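Putative nucleolar GTP-binding protein 1 (Plasmodium falciparum, PDB 2QU8) binds guanine nucleotide, here GDP, as a putative nucleolar GTPase of the NOG1 family, whose precise role in the malaria parasite remains to be established. Local coordinates at residues Ala106-Ile112 / Lys143-Ile147; Asn65-Gly69 / Ile80-Pro84; Phe133-Lys137 / Ile171-Asn177. All coordinates share one frame; numbering follows the deposited sequence.

Contact 1: residues Ala106-Ile112 / Lys143-Ile147; sequences AHINGVI and KSIVI
Lys143 reaches across to the backbone of Ala106 because CG lies anti to its own carbonyl carbon (chi1 -63°) and the chain then bends at chi3 and chi4, which brings its end to the carbonyls of Ala106 and Ile108. There NZ donates a hydrogen bond of 2.6 Å to Ala106 O, coming in tilted from the carbonyl plane, while CE lies 3.0 Å from Ile108 O. On its way the aliphatic chain runs over the Gly110 carbonyl, CD being 3.3 Å from Gly110 O. A water beside this passage donates to Gly110 O and accepts from Ser144 N, joining the two backbones just before they pair directly.

Beyond it a parallel bridge begins at Ile112 and Ile145. Ile112 N donates to Ser144 O at 3.0 Å, and Val146 N to Ile112 O at 2.8 Å. Ile112 and Ile145 point the same way, with CB of the first 4.0 Å from CG1 of the second. Next to Ile112 in its own segment, Val111 brings CG2 to 3.8 Å from Ser144 CB.

This is the start of two neighbouring parallel strands in a Ras-like GTPase sheet: strand 30-35 adjoins 110-117, strand 179-183 adjoins 145-150, and helix 192-222 packs on Ser144 and Val146.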
loop_
_atom_site.group_PDB
_atom_site.type_symbol
_atom_site.label_atom_id
_atom_site.label_comp_id
_atom_site.label_asym_id
_atom_site.label_seq_id
_atom_site.Cartn_x
_atom_site.Cartn_y
_atom_site.Cartn_z
ATOM N N ALA A 106 1.733 -10.241 -2.814
ATOM C CA ALA A 106 3.016 -9.727 -2.350
ATOM C C ALA A 106 4.150 -9.923 -3.356
ATOM O O ALA A 106 5.209 -9.311 -3.224
ATOM C CB ALA A 106 3.377 -10.359 -1.013
ATOM N N HIS A 107 3.925 -10.766 -4.362
ATOM C CA HIS A 107 4.921 -11.024 -5.407
ATOM C C HIS A 107 4.657 -10.290 -6.725
ATOM O O HIS A 107 5.365 -10.507 -7.704
ATOM C CB HIS A 107 5.059 -12.530 -5.650
ATOM C CG HIS A 107 5.840 -13.237 -4.587
ATOM N ND1 HIS A 107 5.270 -13.689 -3.415
ATOM C CD2 HIS A 107 7.153 -13.555 -4.512
ATOM C CE1 HIS A 107 6.196 -14.259 -2.667
ATOM N NE2 HIS A 107 7.348 -14.190 -3.309
ATOM N N ILE A 108 3.645 -9.422 -6.743
ATOM C CA ILE A 108 3.315 -8.602 -7.922
ATOM C C ILE A 108 4.310 -7.439 -8.058
ATOM O O ILE A 108 5.015 -7.111 -7.105
ATOM C CB ILE A 108 1.860 -8.035 -7.824
ATOM C CG1 ILE A 108 0.837 -9.148 -7.550
ATOM C CG2 ILE A 108 1.470 -7.224 -9.062
ATOM C CD1 ILE A 108 0.338 -9.910 -8.754
ATOM N N ASN A 109 4.359 -6.828 -9.244
ATOM C CA ASN A 109 5.186 -5.647 -9.509
ATOM C C ASN A 109 4.556 -4.411 -8.854
ATOM O O ASN A 109 3.982 -3.559 -9.533
ATOM C CB ASN A 109 5.343 -5.469 -11.032
ATOM C CG ASN A 109 6.152 -4.228 -11.425
ATOM O OD1 ASN A 109 6.850 -3.634 -10.611
ATOM N ND2 ASN A 109 6.053 -3.844 -12.691
ATOM N N GLY A 110 4.660 -4.317 -7.529
ATOM C CA GLY A 110 3.927 -3.286 -6.792
ATOM C C GLY A 110 4.611 -2.536 -5.660
ATOM O O GLY A 110 5.652 -2.959 -5.138
ATOM N N VAL A 111 4.007 -1.405 -5.303
ATOM C CA VAL A 111 4.358 -0.635 -4.120
ATOM C C VAL A 111 3.146 -0.714 -3.182
ATOM O O VAL A 111 2.010 -0.723 -3.649
ATOM C CB VAL A 111 4.686 0.843 -4.491
ATOM C CG1 VAL A 111 3.517 1.510 -5.215
ATOM C CG2 VAL A 111 5.072 1.651 -3.272
ATOM N N ILE A 112 3.380 -0.794 -1.876
ATOM C CA ILE A 112 2.271 -0.871 -0.913
ATOM C C ILE A 112 1.830 0.524 -0.529
ATOM O O ILE A 112 2.664 1.386 -0.246
ATOM C CB ILE A 112 2.666 -1.614 0.397
ATOM C CG1 ILE A 112 3.476 -2.881 0.102
ATOM C CG2 ILE A 112 1.419 -1.916 1.282
ATOM C CD1 ILE A 112 2.763 -3.928 -0.755
ATOM N N LYS A 143 9.371 -4.716 -0.493
ATOM C CA LYS A 143 8.951 -3.707 -1.459
ATOM C C LYS A 143 8.956 -2.333 -0.811
ATOM O O LYS A 143 9.071 -2.210 0.410
ATOM C CB LYS A 143 7.528 -4.000 -1.941
ATOM C CG LYS A 143 7.359 -5.297 -2.666
ATOM C CD LYS A 143 5.902 -5.525 -3.001
ATOM C CE LYS A 143 5.766 -6.303 -4.296
ATOM N NZ LYS A 143 6.706 -7.467 -4.373
ATOM N N SER A 144 8.824 -1.304 -1.636
ATOM C CA SER A 144 8.561 0.041 -1.158
ATOM C C SER A 144 7.166 0.163 -0.552
ATOM O O SER A 144 6.247 -0.566 -0.928
ATOM C CB SER A 144 8.723 1.042 -2.291
ATOM O OG SER A 144 10.058 1.502 -2.340
ATOM N N ILE A 145 7.031 1.087 0.396
ATOM C CA ILE A 145 5.771 1.334 1.091
ATOM C C ILE A 145 5.534 2.827 1.209
ATOM O O ILE A 145 6.443 3.584 1.561
ATOM C CB ILE A 145 5.766 0.701 2.523
ATOM C CG1 ILE A 145 6.024 -0.812 2.459
ATOM C CG2 ILE A 145 4.443 1.017 3.267
ATOM C CD1 ILE A 145 6.381 -1.470 3.793
ATOM N N VAL A 146 4.321 3.261 0.896
ATOM C CA VAL A 146 3.885 4.592 1.286
ATOM C C VAL A 146 2.921 4.423 2.461
ATOM O O VAL A 146 2.008 3.601 2.400
ATOM C CB VAL A 146 3.212 5.361 0.120
ATOM C CG1 VAL A 146 2.731 6.731 0.573
ATOM C CG2 VAL A 146 4.174 5.504 -1.057
ATOM N N ILE A 147 3.150 5.174 3.537
ATOM C CA ILE A 147 2.187 5.224 4.634
ATOM C C ILE A 147 1.282 6.408 4.366
ATOM O O ILE A 147 1.741 7.554 4.326
ATOM C CB ILE A 147 2.846 5.386 6.040
ATOM C CG1 ILE A 147 3.894 4.297 6.316
ATOM C CG2 ILE A 147 1.777 5.421 7.137
ATOM C CD1 ILE A 147 3.355 2.897 6.498
HETATM O O HOH W 1 8.205 -1.639 -4.789
#

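Contact 2: residues Asn65-Gly69 / Ile80-Pro84; sequences NLYVG and IIDTP
Gly69 N donates to Ile80 O at 2.8 Å, and Ile80 N answers with a bond of the same length to Gly69 O, which makes these two residues an antiparallel hydrogen-bonded pair. A second such pair joins Tyr67 and Asp82: Asp82 O accepts the backbone N-H of Tyr67 at 2.9 Å, and Asp82 N returns a bond to Tyr67 O. Between them Val68 and Ile81 form a non-hydrogen-bonded pair, where Ile81 CA approaches Tyr67 O to 3.2 Å in a CA-H...O contact.

Val68 and Ile81 lie side by side, CG1 to CG1, on the sheet face across from Tyr67 and Asp82. Leu66 likewise runs alongside Thr83, its CD1 3.7 Å from Thr83 CG2. With CG of Tyr67 beside the backbone N (chi1 -62°), the ring edge reaches Pro84, CE2 lying 3.9 Å from Pro84 CG, and the two side chains cross at about a right angle.

The hairpin thus holds the end of strand 76-82 by main-chain bonds, while the Asp82 side chain touches Lys42 and Ser43 and lies about 4 Å from GDP. An Asp-Thr-Pro-Gly sequence here is consistent with the G3 motif of GTPases, which probably senses the nucleotide's state.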
loop_
_atom_site.group_PDB
_atom_site.type_symbol
_atom_site.label_atom_id
_atom_site.label_comp_id
_atom_site.label_asym_id
_atom_site.label_seq_id
_atom_site.Cartn_x
_atom_site.Cartn_y
_atom_site.Cartn_z
ATOM N N ASN A 65 -14.519 -10.410 -2.455
ATOM C CA ASN A 65 -14.356 -9.587 -3.654
ATOM C C ASN A 65 -13.002 -8.883 -3.717
ATOM O O ASN A 65 -12.576 -8.230 -2.761
ATOM C CB ASN A 65 -15.501 -8.573 -3.788
ATOM C CG ASN A 65 -16.628 -9.070 -4.687
ATOM O OD1 ASN A 65 -16.502 -10.100 -5.348
ATOM N ND2 ASN A 65 -17.730 -8.321 -4.731
ATOM N N LEU A 66 -12.328 -9.043 -4.850
ATOM C CA LEU A 66 -11.068 -8.370 -5.119
ATOM C C LEU A 66 -11.337 -7.251 -6.122
ATOM O O LEU A 66 -12.113 -7.425 -7.056
ATOM C CB LEU A 66 -10.047 -9.389 -5.646
ATOM C CG LEU A 66 -8.678 -8.994 -6.202
ATOM C CD1 LEU A 66 -7.609 -9.960 -5.713
ATOM C CD2 LEU A 66 -8.714 -8.954 -7.717
ATOM N N TYR A 67 -10.712 -6.098 -5.918
ATOM C CA TYR A 67 -10.961 -4.934 -6.762
ATOM C C TYR A 67 -9.685 -4.474 -7.446
ATOM O O TYR A 67 -8.646 -4.328 -6.794
ATOM C CB TYR A 67 -11.549 -3.795 -5.930
ATOM C CG TYR A 67 -12.875 -4.138 -5.313
ATOM C CD1 TYR A 67 -14.061 -3.850 -5.979
ATOM C CD2 TYR A 67 -12.947 -4.776 -4.074
ATOM C CE1 TYR A 67 -15.288 -4.172 -5.425
ATOM C CE2 TYR A 67 -14.175 -5.106 -3.510
ATOM C CZ TYR A 67 -15.337 -4.800 -4.198
ATOM O OH TYR A 67 -16.560 -5.115 -3.661
ATOM N N VAL A 68 -9.765 -4.278 -8.761
ATOM C CA VAL A 68 -8.634 -3.775 -9.540
ATOM C C VAL A 68 -9.029 -2.504 -10.282
ATOM O O VAL A 68 -9.760 -2.553 -11.272
ATOM C CB VAL A 68 -8.080 -4.801 -10.561
ATOM C CG1 VAL A 68 -6.771 -4.280 -11.164
ATOM C CG2 VAL A 68 -7.849 -6.157 -9.923
ATOM N N GLY A 69 -8.549 -1.372 -9.785
ATOM C CA GLY A 69 -8.709 -0.092 -10.469
ATOM C C GLY A 69 -7.581 0.104 -11.465
ATOM O O GLY A 69 -6.511 -0.483 -11.310
ATOM N N ILE A 80 -4.447 -0.489 -9.400
ATOM C CA ILE A 80 -4.474 -0.319 -7.965
ATOM C C ILE A 80 -5.451 -1.345 -7.385
ATOM O O ILE A 80 -6.609 -1.412 -7.793
ATOM C CB ILE A 80 -4.761 1.162 -7.552
ATOM C CG1 ILE A 80 -4.814 1.305 -6.026
ATOM C CG2 ILE A 80 -6.011 1.741 -8.297
ATOM C CD1 ILE A 80 -4.693 2.742 -5.525
ATOM N N ILE A 81 -4.953 -2.167 -6.468
ATOM C CA ILE A 81 -5.695 -3.325 -5.976
ATOM C C ILE A 81 -6.119 -3.159 -4.520
ATOM O O ILE A 81 -5.329 -2.741 -3.665
ATOM C CB ILE A 81 -4.892 -4.638 -6.178
ATOM C CG1 ILE A 81 -4.541 -4.811 -7.663
ATOM C CG2 ILE A 81 -5.691 -5.854 -5.700
ATOM C CD1 ILE A 81 -3.546 -5.910 -7.940
ATOM N N ASP A 82 -7.377 -3.498 -4.256
ATOM C CA ASP A 82 -7.952 -3.453 -2.923
ATOM C C ASP A 82 -8.500 -4.854 -2.649
ATOM O O ASP A 82 -9.272 -5.390 -3.445
ATOM C CB ASP A 82 -9.072 -2.384 -2.862
ATOM C CG ASP A 82 -9.656 -2.198 -1.455
ATOM O OD1 ASP A 82 -8.917 -2.334 -0.461
ATOM O OD2 ASP A 82 -10.863 -1.886 -1.337
ATOM N N THR A 83 -8.073 -5.452 -1.543
ATOM C CA THR A 83 -8.520 -6.796 -1.172
ATOM C C THR A 83 -9.121 -6.800 0.224
ATOM O O THR A 83 -8.480 -7.256 1.168
ATOM C CB THR A 83 -7.368 -7.834 -1.233
ATOM O OG1 THR A 83 -6.249 -7.353 -0.482
ATOM C CG2 THR A 83 -6.934 -8.052 -2.647
ATOM N N PRO A 84 -10.352 -6.273 0.369
ATOM C CA PRO A 84 -10.939 -6.259 1.709
ATOM C C PRO A 84 -11.083 -7.690 2.239
ATOM O O PRO A 84 -11.420 -8.605 1.478
ATOM C CB PRO A 84 -12.302 -5.580 1.506
ATOM C CG PRO A 84 -12.567 -5.629 0.042
ATOM C CD PRO A 84 -11.240 -5.681 -0.644
HETATM O O HOH W 2 -10.849 -9.111 -1.150
#

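Contact 3: residues Phe133-Lys137 / Ile171-Asn177; sequences FYSIK and ILDNVKN
Two helices on one face of a Ras-like GTPase sheet, 126-137 and 162-174, meet here near their C-terminal ends, in the alpha/beta architecture where parallel strands are linked by helical crossovers. Phe133 supplies the inner part of the contact. With CG anti to the backbone N (chi1 172°), its ring extends toward the second helix, and CE2 touches two branched side chains at once: Ile171 CG2 at 3.7 Å, and Val175 CG2 at 3.7 Å, which lies at the ring edge near its plane. Lys137, one turn on, lays its CB over one face of the same ring. The rest of the Lys137 chain, bent at chi2, runs antiparallel to the Val175 side chain and brings CE to 3.9 Å from Val175 CG2. That methyl thus meets the aromatic edge and the lysine chain from directions roughly at right angles.

Val175 is the first residue to leave helical geometry, so the packing extends from the helix into the segment that follows it. Asn177, farther along, turns its ND2 away to the Lys143 carbonyl, outside this helix pair. Ile145 and Ile147 of the central sheet also touch Phe133, and Phe114 meets its ring edge to face.

Tyr134 makes the outer part, and Asn174 lies at the exposed margin of the contact. Tyr134 crosses Ile171 obliquely, with CZ 3.8 Å and OH 3.3 Å from Ile171 CG1, and meets Asn174 at about a right angle, the ring and amide planes standing 85° apart. The hydroxyl therefore meets both the methylene and the amide. Asn174 CB reaches the ring at CE1, while the amide itself turns to the hydroxyl: Asn174 ND2 donates a weak hydrogen bond of 3.3 Å to Tyr134 OH, bent to 149° at the hydrogen.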
loop_
_atom_site.group_PDB
_atom_site.type_symbol
_atom_site.label_atom_id
_atom_site.label_comp_id
_atom_site.label_asym_id
_atom_site.label_seq_id
_atom_site.Cartn_x
_atom_site.Cartn_y
_atom_site.Cartn_z
ATOM N N PHE A 133 0.016 -2.724 10.823
ATOM C CA PHE A 133 1.073 -2.519 9.832
ATOM C C PHE A 133 2.288 -3.418 10.067
ATOM O O PHE A 133 2.777 -4.055 9.137
ATOM C CB PHE A 133 1.514 -1.054 9.767
ATOM C CG PHE A 133 2.729 -0.837 8.911
ATOM C CD1 PHE A 133 2.647 -0.955 7.526
ATOM C CD2 PHE A 133 3.963 -0.553 9.487
ATOM C CE1 PHE A 133 3.770 -0.776 6.728
ATOM C CE2 PHE A 133 5.095 -0.362 8.693
ATOM C CZ PHE A 133 4.995 -0.474 7.310
ATOM N N TYR A 134 2.771 -3.466 11.304
ATOM C CA TYR A 134 3.917 -4.313 11.632
ATOM C C TYR A 134 3.584 -5.778 11.421
ATOM O O TYR A 134 4.410 -6.548 10.933
ATOM C CB TYR A 134 4.370 -4.105 13.075
ATOM C CG TYR A 134 4.936 -2.734 13.385
ATOM C CD1 TYR A 134 5.920 -2.150 12.588
ATOM C CD2 TYR A 134 4.507 -2.038 14.501
ATOM C CE1 TYR A 134 6.444 -0.879 12.900
ATOM C CE2 TYR A 134 5.020 -0.793 14.820
ATOM C CZ TYR A 134 5.980 -0.214 14.021
ATOM O OH TYR A 134 6.463 1.032 14.372
ATOM N N SER A 135 2.358 -6.143 11.773
ATOM C CA SER A 135 1.903 -7.527 11.742
ATOM C C SER A 135 1.865 -8.104 10.326
ATOM O O SER A 135 1.989 -9.320 10.142
ATOM C CB SER A 135 0.533 -7.631 12.423
ATOM O OG SER A 135 -0.187 -8.762 11.986
ATOM N N ILE A 136 1.712 -7.230 9.333
ATOM C CA ILE A 136 1.512 -7.665 7.951
ATOM C C ILE A 136 2.519 -7.124 6.927
ATOM O O ILE A 136 2.453 -7.485 5.748
ATOM C CB ILE A 136 0.062 -7.358 7.449
ATOM C CG1 ILE A 136 -0.135 -5.862 7.178
ATOM C CG2 ILE A 136 -0.999 -7.933 8.408
ATOM C CD1 ILE A 136 -1.300 -5.575 6.279
ATOM N N LYS A 137 3.437 -6.261 7.352
ATOM C CA LYS A 137 4.384 -5.668 6.408
ATOM C C LYS A 137 5.519 -6.649 6.097
ATOM O O LYS A 137 6.281 -6.458 5.145
ATOM C CB LYS A 137 4.896 -4.303 6.899
ATOM C CG LYS A 137 6.345 -4.228 7.367
ATOM C CD LYS A 137 6.509 -4.494 8.846
ATOM C CE LYS A 137 7.982 -4.405 9.234
ATOM N NZ LYS A 137 8.188 -4.439 10.710
ATOM N N ILE A 171 8.391 3.765 13.042
ATOM C CA ILE A 171 8.222 2.971 11.823
ATOM C C ILE A 171 9.468 3.067 10.934
ATOM O O ILE A 171 9.911 2.070 10.366
ATOM C CB ILE A 171 6.931 3.367 11.048
ATOM C CG1 ILE A 171 5.687 2.935 11.839
ATOM C CG2 ILE A 171 6.920 2.769 9.639
ATOM C CD1 ILE A 171 4.357 3.384 11.238
ATOM N N LEU A 172 10.042 4.263 10.845
ATOM C CA LEU A 172 11.255 4.487 10.054
ATOM C C LEU A 172 12.457 3.676 10.562
ATOM O O LEU A 172 13.336 3.305 9.781
ATOM C CB LEU A 172 11.586 5.982 9.988
ATOM C CG LEU A 172 10.483 6.934 9.497
ATOM C CD1 LEU A 172 10.895 8.384 9.703
ATOM C CD2 LEU A 172 10.110 6.686 8.034
ATOM N N ASP A 173 12.474 3.391 11.865
ATOM C CA ASP A 173 13.548 2.619 12.492
ATOM C C ASP A 173 13.302 1.108 12.427
ATOM O O ASP A 173 14.237 0.323 12.244
ATOM C CB ASP A 173 13.743 3.064 13.946
ATOM C CG ASP A 173 14.284 4.485 14.060
ATOM O OD1 ASP A 173 13.570 5.356 14.598
ATOM O OD2 ASP A 173 15.426 4.732 13.613
ATOM N N ASN A 174 12.044 0.709 12.570
ATOM C CA ASN A 174 11.663 -0.705 12.570
ATOM C C ASN A 174 11.647 -1.343 11.182
ATOM O O ASN A 174 11.709 -2.569 11.053
ATOM C CB ASN A 174 10.291 -0.880 13.232
ATOM C CG ASN A 174 10.362 -0.835 14.746
ATOM O OD1 ASN A 174 11.209 -1.486 15.359
ATOM N ND2 ASN A 174 9.460 -0.075 15.360
ATOM N N VAL A 175 11.575 -0.508 10.150
ATOM C CA VAL A 175 11.320 -0.974 8.789
ATOM C C VAL A 175 12.566 -0.909 7.905
ATOM O O VAL A 175 13.222 0.131 7.812
ATOM C CB VAL A 175 10.123 -0.195 8.161
ATOM C CG1 VAL A 175 10.069 -0.357 6.664
ATOM C CG2 VAL A 175 8.809 -0.652 8.786
ATOM N N LYS A 176 12.879 -2.037 7.267
ATOM C CA LYS A 176 13.986 -2.125 6.313
ATOM C C LYS A 176 13.564 -1.643 4.924
ATOM O O LYS A 176 14.397 -1.162 4.149
ATOM C CB LYS A 176 14.543 -3.554 6.248
ATOM C CG LYS A 176 14.860 -4.149 7.616
ATOM C CD LYS A 176 16.054 -5.086 7.576
ATOM C CE LYS A 176 16.515 -5.427 8.988
ATOM N NZ LYS A 176 17.895 -5.978 8.997
ATOM N N ASN A 177 12.269 -1.775 4.623
ATOM C CA ASN A 177 11.683 -1.270 3.381
ATOM C C ASN A 177 11.903 0.236 3.236
ATOM O O ASN A 177 11.853 0.964 4.229
ATOM C CB ASN A 177 10.171 -1.548 3.330
ATOM C CG ASN A 177 9.797 -2.937 3.831
ATOM O OD1 ASN A 177 9.852 -3.218 5.030
ATOM N ND2 ASN A 177 9.380 -3.800 2.914
#

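Contacts 1 and 2 are both buried and belong to the same sheet, but one pairs parallel strands near the centre of the chain and the other an antiparallel hairpin toward one side. Contact 3 is only partly buried and holds helices through apolar and aromatic groups, with one weak polar bond, where contact 2 rests on main-chain bonds and contact 1 adds a lysine side-chain bond to a backbone carbonyl. Contacts 1 and 3 touch: Ile145 CD1 packs on both Asn177 and Phe133, so helix and strand share one core. Contact 2 touches neither, yet among the three it comes nearest to GDP.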